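Local coordinates for Lin1909 protein (Listeria innocua, PDB 3FIJ) that binds manganese and may act as a gamma-glutamyl-gamma-aminobutyrate hydrolase, at residues 166-169 against 170-174; 237-240 against 241-244; 74-78 against 79-83; 55-58 against 59-62. One frame throughout, in Å; residues are numbered along the deposited sequence.

How the contacts relate
All four contacts are local and follow one another along the chain without nesting or crossing. Contact 4 comes first, spanning helix 55-60 and its exit toward strand 64-67. Contact 3 then closes a turn in the loop between that strand and helix 91-106. Contact 1 forms the turn that leads into strand 172-174, which is outermost in the mixed sheet within this chain, and contact 2 ends the modelled chain on helix 227-241. Contacts 2 and 4 lie on the same side of the molecule, their centres about 16 Å apart. Contacts 1 and 2 are joined through helix 227-241, against which His-168 packs; contact 3 lies across the chain's centre from both.

Contact 1. Residues 166-169 against 170-174; sequences KHHP and NKKLV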
loop_
_atom_site.group_PDB
_atom_site.type_symbol
_atom_site.label_atom_id
_atom_site.label_comp_id
_atom_site.label_asym_id
_atom_site.label_seq_id
_atom_site.Cartn_x
_atom_site.Cartn_y
_atom_site.Cartn_z
ATOM N N LYS A 166 40.866 21.981 -0.046
ATOM C CA LYS A 166 40.746 23.278 0.620
ATOM C C LYS A 166 39.532 23.249 1.539
ATOM O O LYS A 166 39.361 24.122 2.393
ATOM C CB LYS A 166 40.534 24.402 -0.395
ATOM C CG LYS A 166 41.678 24.641 -1.352
ATOM C CD LYS A 166 41.362 25.810 -2.278
ATOM C CE LYS A 166 42.458 26.016 -3.316
ATOM N NZ LYS A 166 42.127 27.120 -4.267
ATOM N N HIS A 167 38.685 22.241 1.359
ATOM C CA HIS A 167 37.476 22.148 2.156
ATOM C C HIS A 167 37.291 20.826 2.898
ATOM O O HIS A 167 36.587 20.770 3.900
ATOM C CB HIS A 167 36.272 22.433 1.259
ATOM C CG HIS A 167 36.400 23.698 0.463
ATOM N ND1 HIS A 167 36.845 23.717 -0.845
ATOM C CD2 HIS A 167 36.158 24.987 0.792
ATOM C CE1 HIS A 167 36.868 24.960 -1.283
ATOM N NE2 HIS A 167 36.455 25.754 -0.311
ATOM N N HIS A 168 37.926 19.765 2.414
ATOM C CA HIS A 168 37.810 18.462 3.058
ATOM C C HIS A 168 39.167 17.853 3.429
ATOM O O HIS A 168 40.122 17.915 2.656
ATOM C CB HIS A 168 37.060 17.466 2.152
ATOM C CG HIS A 168 35.595 17.747 1.990
ATOM N ND1 HIS A 168 34.870 18.490 2.896
ATOM C CD2 HIS A 168 34.711 17.335 1.052
ATOM C CE1 HIS A 168 33.603 18.525 2.520
ATOM N NE2 HIS A 168 33.478 17.831 1.404
ATOM N N PRO A 169 39.267 17.261 4.630
ATOM C CA PRO A 169 40.518 16.640 5.061
ATOM C C PRO A 169 40.584 15.250 4.449
ATOM O O PRO A 169 39.559 14.704 4.045
ATOM C CB PRO A 169 40.373 16.588 6.574
ATOM C CG PRO A 169 38.916 16.359 6.747
ATOM C CD PRO A 169 38.308 17.325 5.749
ATOM N N ASN A 170 41.780 14.680 4.374
ATOM C CA ASN A 170 41.929 13.353 3.805
ATOM C C ASN A 170 41.208 12.343 4.702
ATOM O O ASN A 170 41.095 12.548 5.906
ATOM C CB ASN A 170 43.410 13.004 3.690
ATOM C CG ASN A 170 43.646 11.737 2.894
ATOM O OD1 ASN A 170 43.051 11.542 1.828
ATOM N ND2 ASN A 170 44.528 10.874 3.395
ATOM N N LYS A 171 40.700 11.267 4.102
ATOM C CA LYS A 171 39.994 10.222 4.839
ATOM C C LYS A 171 38.606 10.626 5.357
ATOM O O LYS A 171 38.025 9.938 6.190
ATOM C CB LYS A 171 40.864 9.735 5.999
ATOM C CG LYS A 171 42.179 9.106 5.558
ATOM C CD LYS A 171 41.946 7.767 4.880
ATOM C CE LYS A 171 43.245 7.162 4.364
ATOM N NZ LYS A 171 42.974 5.911 3.592
ATOM N N LYS A 172 38.085 11.741 4.860
ATOM C CA LYS A 172 36.756 12.228 5.243
ATOM C C LYS A 172 35.673 11.240 4.791
ATOM O O LYS A 172 35.749 10.700 3.683
ATOM C CB LYS A 172 36.507 13.582 4.571
ATOM C CG LYS A 172 35.056 14.030 4.507
ATOM C CD LYS A 172 34.602 14.656 5.801
ATOM C CE LYS A 172 33.279 15.376 5.602
ATOM N NZ LYS A 172 33.341 16.206 4.370
ATOM N N LEU A 173 34.675 10.991 5.635
ATOM C CA LEU A 173 33.601 10.083 5.241
ATOM C C LEU A 173 32.512 10.865 4.527
ATOM O O LEU A 173 32.039 11.887 5.009
ATOM C CB LEU A 173 33.026 9.329 6.438
ATOM C CG LEU A 173 33.611 7.916 6.636
ATOM C CD1 LEU A 173 35.121 8.005 6.853
ATOM C CD2 LEU A 173 32.952 7.239 7.823
ATOM N N VAL A 174 32.126 10.363 3.364
ATOM C CA VAL A 174 31.133 11.008 2.516
ATOM C C VAL A 174 29.986 10.038 2.164
ATOM O O VAL A 174 30.180 8.824 2.169
ATOM C CB VAL A 174 31.863 11.518 1.255
ATOM C CG1 VAL A 174 31.260 10.927 0.007
ATOM C CG2 VAL A 174 31.877 13.029 1.249
#
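Lys-172 brings its ammonium group over one face of the His-168 imidazole, just inside a type II beta turn that runs from Pro-169 to Lys-172 and delivers the chain into strand 172-174. NZ stands 3.0 Å above the ring plane, displaced toward the rim on the side of CE1, which is 3.0 Å from NZ. The lysine reaches this place by a folded route. CG is anti to the backbone N (chi1 162°), which starts the chain toward the histidine, and bends at chi2 (82°) and chi4 (-46°) turn it back so that the amine, rather than the methylene chain, meets the ring. NZ also has long, weak ion pairs with Asp-226 and Glu-228, so negative charge lies within range of the amine resting on the imidazole. The histidine is buried against Leu-232 of helix 227-241 and Ile-158, and a weak bond of 3.0 Å from its ND1 to the carbonyl O of His-167 bears on the ring's rotation. At the turn itself, Lys-171 takes up the left-handed backbone conformation expected of the third residue in a type II turn. The closing bond from Lys-172 N to Pro-169 O is weak at 3.4 Å, and the position of that oxygen is uncertain. The two central residues send their side chains elsewhere: Lys-171 forms a salt bridge with Asp-157, while Asn-170 OD1 accepts the backbone N-H of Ile-158.

Contact 2. Residues 237-240 against 241-244; sequences VDES and KKTM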
loop_
_atom_site.group_PDB
_atom_site.type_symbol
_atom_site.label_atom_id
_atom_site.label_comp_id
_atom_site.label_asym_id
_atom_site.label_seq_id
_atom_site.Cartn_x
_atom_site.Cartn_y
_atom_site.Cartn_z
ATOM N N VAL A 237 29.286 29.746 -4.619
ATOM C CA VAL A 237 28.736 31.093 -4.552
ATOM C C VAL A 237 29.838 32.150 -4.507
ATOM O O VAL A 237 29.727 33.190 -5.158
ATOM C CB VAL A 237 27.797 31.256 -3.330
ATOM C CG1 VAL A 237 27.465 32.734 -3.106
ATOM C CG2 VAL A 237 26.514 30.456 -3.561
ATOM N N ASP A 238 30.897 31.891 -3.741
ATOM C CA ASP A 238 32.011 32.838 -3.658
ATOM C C ASP A 238 32.607 33.036 -5.040
ATOM O O ASP A 238 32.860 34.159 -5.477
ATOM C CB ASP A 238 33.115 32.322 -2.727
ATOM C CG ASP A 238 32.733 32.399 -1.269
ATOM O OD1 ASP A 238 31.790 33.156 -0.949
ATOM O OD2 ASP A 238 33.378 31.716 -0.443
ATOM N N GLU A 239 32.822 31.921 -5.725
ATOM C CA GLU A 239 33.403 31.938 -7.053
ATOM C C GLU A 239 32.470 32.604 -8.065
ATOM O O GLU A 239 32.911 33.413 -8.882
ATOM C CB GLU A 239 33.733 30.511 -7.478
ATOM C CG GLU A 239 35.029 30.361 -8.257
ATOM C CD GLU A 239 36.265 30.758 -7.462
ATOM O OE1 GLU A 239 36.357 30.423 -6.262
ATOM O OE2 GLU A 239 37.161 31.393 -8.052
ATOM N N SER A 240 31.182 32.290 -8.017
ATOM C CA SER A 240 30.275 32.913 -8.968
ATOM C C SER A 240 30.204 34.407 -8.679
ATOM O O SER A 240 29.801 35.192 -9.538
ATOM C CB SER A 240 28.877 32.278 -8.911
ATOM O OG SER A 240 28.199 32.614 -7.721
ATOM N N LYS A 241 30.616 34.805 -7.478
ATOM C CA LYS A 241 30.595 36.216 -7.119
ATOM C C LYS A 241 31.793 36.935 -7.718
ATOM O O LYS A 241 31.695 38.086 -8.140
ATOM C CB LYS A 241 30.580 36.408 -5.602
ATOM C CG LYS A 241 30.353 37.859 -5.199
ATOM C CD LYS A 241 29.885 37.989 -3.756
ATOM C CE LYS A 241 29.332 39.387 -3.490
ATOM N NZ LYS A 241 28.725 39.518 -2.129
ATOM N N LYS A 242 32.922 36.240 -7.760
ATOM C CA LYS A 242 34.136 36.803 -8.324
ATOM C C LYS A 242 33.949 37.140 -9.797
ATOM O O LYS A 242 34.794 37.803 -10.395
ATOM C CB LYS A 242 35.294 35.827 -8.161
ATOM C CG LYS A 242 35.645 35.566 -6.722
ATOM C CD LYS A 242 36.807 34.617 -6.639
ATOM C CE LYS A 242 37.200 34.354 -5.210
ATOM N NZ LYS A 242 38.365 33.437 -5.171
ATOM N N THR A 243 32.845 36.677 -10.379
ATOM C CA THR A 243 32.551 36.965 -11.777
ATOM C C THR A 243 31.373 37.919 -11.833
ATOM O O THR A 243 30.272 37.552 -12.242
ATOM C CB THR A 243 32.147 35.717 -12.574
ATOM O OG1 THR A 243 33.083 34.657 -12.345
ATOM C CG2 THR A 243 32.116 36.050 -14.058
HETATM N N MSE A 244 31.604 39.146 -11.405
HETATM C CA MSE A 244 30.572 40.166 -11.413
HETATM C C MSE A 244 31.329 41.481 -11.288
HETATM O O MSE A 244 31.525 41.942 -10.143
HETATM C CB MSE A 244 29.588 39.975 -10.237
HETATM C CG MSE A 244 28.547 38.849 -10.422
HETATM SE SE MSE A 244 27.287 38.620 -8.917
HETATM C CE MSE A 244 28.049 37.046 -8.167
#
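Lys-242 N donates to Asp-238 O at 3.1 Å with an N-H...O angle of 142°. The donor is tilted only 18° from the carbonyl plane. One residue earlier, Lys-241 N divides itself between two acceptors, reaching Val-237 O at 3.0 Å and Asp-238 O at 3.1 Å. Both bonds are weak. Lys-242 N likewise has a second, weak approach to Glu-239 O, so bonds spanning four residues are joined here by shorter ones spanning three. The hydroxyl of Ser-240 folds back along the helix, with OG placed between the backbone N and the carbonyl carbon (chi1 71°), donates to Val-237 O at 3.0 Å and has a weak second bond to Leu-236 O. The Val-237 carbonyl therefore serves a side chain as well as the backbone. On the outer face Glu-239 and Lys-242 form a long salt bridge, OE2 to NZ 3.7 Å. The lysine is fully extended beyond CG and runs past the carboxylate; its CD lies as near as 3.5 Å to Glu-239 OE2, so the aliphatic part of the lysine also touches the carboxylate. The glutamate, bent at chi2, leans on Trp-211 as well. Asp-238 points away from the contact and pairs with Gln-234. Ser-240, by contrast, is buried, with Pro-5 and Pro-110 packed against it. Selenomethionine 244, the last modelled residue, also rests on Pro-5, although its fit against the helix end is doubtful. Such mixed bonding is characteristic of the last turn of an alpha-helix, here helix 227-241, where i+4 bonding gives way to i+3.

Contact 3. Residues 74-78 against 79-83; sequences TPQLY and LEEPS
Pro-75 O is gripped by two backbone N-H groups from opposite faces of its carbonyl plane: Tyr-78 N at 2.8 Å and Glu-80 N at 3.3 Å. The second bond is fairly straight at 154°, yet its donor stands above the plane rather than on a lone pair. Alongside it, Leu-79 N donates to Gln-76 O at 3.1 Å, again from above the plane. With Leu-79 in the left-handed backbone conformation, these two bonds from Glu-80 and Leu-79 make a Schellman motif, which ends the short 3-10 segment 75-77 in the loop between strand 64-67 and helix 91-106. Glu-80 also meets Tyr-78 through its side chain. Its OE2 lies at the ring edge, in the ring plane, 3.5 Å from Tyr-78 CE1, and the carboxylate is nearly perpendicular to the ring. Pro-75 O sits over a face of that ring, offset toward the rim. The carboxylate is fixed from outside by a salt bridge from OE2 to Lys-183 and a hydrogen bond from Gln-131 to OE1. Farther on, Pro-75 CG packs on Pro-82 CB at 4.0 Å, while Glu-81 OE2 accepts the backbone N-H of Thr-155 of a neighbouring subunit.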
loop_
_atom_site.group_PDB
_atom_site.type_symbol
_atom_site.label_atom_id
_atom_site.label_comp_id
_atom_site.label_asym_id
_atom_site.label_seq_id
_atom_site.Cartn_x
_atom_site.Cartn_y
_atom_site.Cartn_z
ATOM N N THR A 74 21.647 8.957 -20.443
ATOM C CA THR A 74 21.346 8.058 -21.549
ATOM C C THR A 74 22.670 7.550 -22.093
ATOM O O THR A 74 23.577 8.332 -22.390
ATOM C CB THR A 74 20.529 8.752 -22.670
ATOM O OG1 THR A 74 21.415 9.384 -23.595
ATOM C CG2 THR A 74 19.593 9.785 -22.076
ATOM N N PRO A 75 22.799 6.221 -22.206
ATOM C CA PRO A 75 24.018 5.575 -22.699
ATOM C C PRO A 75 24.455 6.012 -24.093
ATOM O O PRO A 75 25.648 6.146 -24.368
ATOM C CB PRO A 75 23.682 4.080 -22.597
ATOM C CG PRO A 75 22.187 4.038 -22.747
ATOM C CD PRO A 75 21.728 5.236 -21.959
ATOM N N GLN A 76 23.480 6.246 -24.958
ATOM C CA GLN A 76 23.732 6.677 -26.328
ATOM C C GLN A 76 24.673 7.883 -26.339
ATOM O O GLN A 76 25.479 8.042 -27.261
ATOM C CB GLN A 76 22.404 7.049 -26.974
ATOM C CG GLN A 76 21.253 6.147 -26.526
ATOM C CD GLN A 76 21.323 4.795 -27.176
ATOM O OE1 GLN A 76 22.349 4.438 -27.747
ATOM N NE2 GLN A 76 20.240 4.032 -27.101
ATOM N N LEU A 77 24.567 8.728 -25.313
ATOM C CA LEU A 77 25.408 9.915 -25.201
ATOM C C LEU A 77 26.897 9.601 -25.111
ATOM O O LEU A 77 27.730 10.453 -25.426
ATOM C CB LEU A 77 24.979 10.770 -24.005
ATOM C CG LEU A 77 24.029 11.926 -24.339
ATOM C CD1 LEU A 77 22.792 11.393 -25.006
ATOM C CD2 LEU A 77 23.670 12.686 -23.076
ATOM N N TYR A 78 27.250 8.399 -24.667
ATOM C CA TYR A 78 28.665 8.047 -24.637
ATOM C C TYR A 78 28.964 6.809 -25.493
ATOM O O TYR A 78 29.856 6.007 -25.206
ATOM C CB TYR A 78 29.207 7.934 -23.190
ATOM C CG TYR A 78 28.429 7.094 -22.202
ATOM C CD1 TYR A 78 28.806 5.785 -21.930
ATOM C CD2 TYR A 78 27.331 7.616 -21.518
ATOM C CE1 TYR A 78 28.116 5.011 -21.006
ATOM C CE2 TYR A 78 26.627 6.846 -20.588
ATOM C CZ TYR A 78 27.030 5.541 -20.339
ATOM O OH TYR A 78 26.352 4.744 -19.433
ATOM N N LEU A 79 28.192 6.688 -26.570
ATOM C CA LEU A 79 28.352 5.629 -27.563
ATOM C C LEU A 79 28.189 4.189 -27.097
ATOM O O LEU A 79 28.952 3.313 -27.495
ATOM C CB LEU A 79 29.716 5.791 -28.244
ATOM C CG LEU A 79 29.990 7.226 -28.702
ATOM C CD1 LEU A 79 31.401 7.323 -29.262
ATOM C CD2 LEU A 79 28.957 7.638 -29.740
ATOM N N GLU A 80 27.189 3.941 -26.264
ATOM C CA GLU A 80 26.935 2.598 -25.761
ATOM C C GLU A 80 25.440 2.348 -25.806
ATOM O O GLU A 80 24.648 3.274 -25.610
ATOM C CB GLU A 80 27.428 2.450 -24.305
ATOM C CG GLU A 80 28.934 2.334 -24.132
ATOM C CD GLU A 80 29.386 2.089 -22.675
ATOM O OE1 GLU A 80 28.718 1.332 -21.941
ATOM O OE2 GLU A 80 30.432 2.642 -22.271
ATOM N N GLU A 81 25.041 1.114 -26.092
ATOM C CA GLU A 81 23.619 0.799 -26.082
ATOM C C GLU A 81 23.317 0.406 -24.626
ATOM O O GLU A 81 24.228 0.074 -23.871
ATOM C CB GLU A 81 23.302 -0.335 -27.067
ATOM C CG GLU A 81 23.170 0.137 -28.534
ATOM C CD GLU A 81 21.924 0.999 -28.804
ATOM O OE1 GLU A 81 22.068 2.162 -29.235
ATOM O OE2 GLU A 81 20.791 0.518 -28.598
ATOM N N PRO A 82 22.044 0.460 -24.208
ATOM C CA PRO A 82 21.670 0.111 -22.832
ATOM C C PRO A 82 21.816 -1.335 -22.361
ATOM O O PRO A 82 21.215 -2.252 -22.928
ATOM C CB PRO A 82 20.226 0.591 -22.739
ATOM C CG PRO A 82 19.721 0.395 -24.147
ATOM C CD PRO A 82 20.871 0.944 -24.963
ATOM N N SER A 83 22.616 -1.512 -21.309
ATOM C CA SER A 83 22.851 -2.813 -20.675
ATOM C C SER A 83 21.604 -3.209 -19.895
ATOM O O SER A 83 20.798 -2.352 -19.529
ATOM C CB SER A 83 23.997 -2.730 -19.660
ATOM O OG SER A 83 25.215 -2.417 -20.283
#

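Contact 4. Residues 55-58 against 59-62; sequences AVQA and ISLV
Ile-59 and Ala-55 define the buried side of the short helix 55-60. Ile-59 N donates to Ala-55 O at 3.0 Å through an almost straight bond (168°), approaching nearly along the C=O axis. The isoleucine's outer branch returns to the same oxygen: with CG1 anti to the carbonyl carbon (chi1 -77°) and a further bend beyond it, CD1 folds back over the helix and comes within 3.0 Å of Ala-55 O. The methyl also touches the neighbouring small side chain, Ala-58 CB to Ile-59 CD1 being 4.1 Å. These three buried residues form the face that packs on helix 91-106, where Leu-100 meets both Ala-58 and Ile-59. Ala-58 additionally touches Phe-43 of a neighbouring subunit.

On the solvent side the side chains pack little and the polar bonds dominate. Val-56 and Ser-60 are both exposed, and their link is the helical bond from Ser-60 N to Val-56 O, 3.0 Å long but more bent at 141°. The Ser-60 hydroxyl, in the crowded position between its backbone N and carbonyl carbon, turns back along the helix and donates to Gln-57 O at a short 2.5 Å. At the helix exit, Leu-61 and Val-62 lay their side chains on Ile-45 of strand 43-47. The serine hydroxyl thus serves Gln-57 O, while Lys-109 NZ joins the backbone donor Val-62 N at Ile-59 O and also reaches Val-62 O; the lysine's positive charge would be expected to offset the partial negative charge gathered at this C-terminal helix end.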
loop_
_atom_site.group_PDB
_atom_site.type_symbol
_atom_site.label_atom_id
_atom_site.label_comp_id
_atom_site.label_asym_id
_atom_site.label_seq_id
_atom_site.Cartn_x
_atom_site.Cartn_y
_atom_site.Cartn_z
ATOM N N ALA A 55 19.845 27.093 -23.926
ATOM C CA ALA A 55 20.889 27.007 -22.910
ATOM C C ALA A 55 21.678 28.298 -22.697
ATOM O O ALA A 55 21.925 28.693 -21.553
ATOM C CB ALA A 55 21.844 25.868 -23.237
ATOM N N VAL A 56 22.086 28.971 -23.771
ATOM C CA VAL A 56 22.852 30.184 -23.550
ATOM C C VAL A 56 21.991 31.261 -22.885
ATOM O O VAL A 56 22.496 32.050 -22.094
ATOM C CB VAL A 56 23.552 30.712 -24.865
ATOM C CG1 VAL A 56 23.603 29.613 -25.920
ATOM C CG2 VAL A 56 22.897 31.981 -25.368
ATOM N N GLN A 57 20.692 31.288 -23.173
ATOM C CA GLN A 57 19.828 32.279 -22.537
ATOM C C GLN A 57 19.682 31.930 -21.056
ATOM O O GLN A 57 19.543 32.805 -20.201
ATOM C CB GLN A 57 18.438 32.317 -23.185
ATOM C CG GLN A 57 17.531 33.367 -22.550
ATOM C CD GLN A 57 16.121 33.397 -23.126
ATOM O OE1 GLN A 57 15.326 34.273 -22.787
ATOM N NE2 GLN A 57 15.806 32.441 -23.985
ATOM N N ALA A 58 19.710 30.638 -20.759
ATOM C CA ALA A 58 19.585 30.186 -19.386
ATOM C C ALA A 58 20.790 30.651 -18.563
ATOM O O ALA A 58 20.620 31.237 -17.495
ATOM C CB ALA A 58 19.464 28.667 -19.347
ATOM N N ILE A 59 22.000 30.392 -19.060
ATOM C CA ILE A 59 23.219 30.793 -18.357
ATOM C C ILE A 59 23.367 32.310 -18.294
ATOM O O ILE A 59 23.969 32.844 -17.369
ATOM C CB ILE A 59 24.486 30.167 -19.022
ATOM C CG1 ILE A 59 24.604 28.696 -18.628
ATOM C CG2 ILE A 59 25.749 30.881 -18.574
ATOM C CD1 ILE A 59 23.515 27.837 -19.187
ATOM N N SER A 60 22.802 33.016 -19.262
ATOM C CA SER A 60 22.915 34.464 -19.247
ATOM C C SER A 60 22.328 35.084 -17.982
ATOM O O SER A 60 22.855 36.079 -17.488
ATOM C CB SER A 60 22.250 35.089 -20.488
ATOM O OG SER A 60 20.838 34.970 -20.458
ATOM N N LEU A 61 21.258 34.520 -17.426
ATOM C CA LEU A 61 20.720 35.148 -16.227
ATOM C C LEU A 61 21.191 34.610 -14.883
ATOM O O LEU A 61 20.693 35.029 -13.845
ATOM C CB LEU A 61 19.182 35.222 -16.265
ATOM C CG LEU A 61 18.255 34.040 -16.527
ATOM C CD1 LEU A 61 17.995 33.896 -18.004
ATOM C CD2 LEU A 61 18.860 32.797 -15.925
ATOM N N VAL A 62 22.163 33.707 -14.889
ATOM C CA VAL A 62 22.692 33.188 -13.629
ATOM C C VAL A 62 24.182 33.503 -13.553
ATOM O O VAL A 62 24.818 33.776 -14.575
ATOM C CB VAL A 62 22.507 31.645 -13.495
ATOM C CG1 VAL A 62 21.102 31.247 -13.922
ATOM C CG2 VAL A 62 23.564 30.907 -14.311
#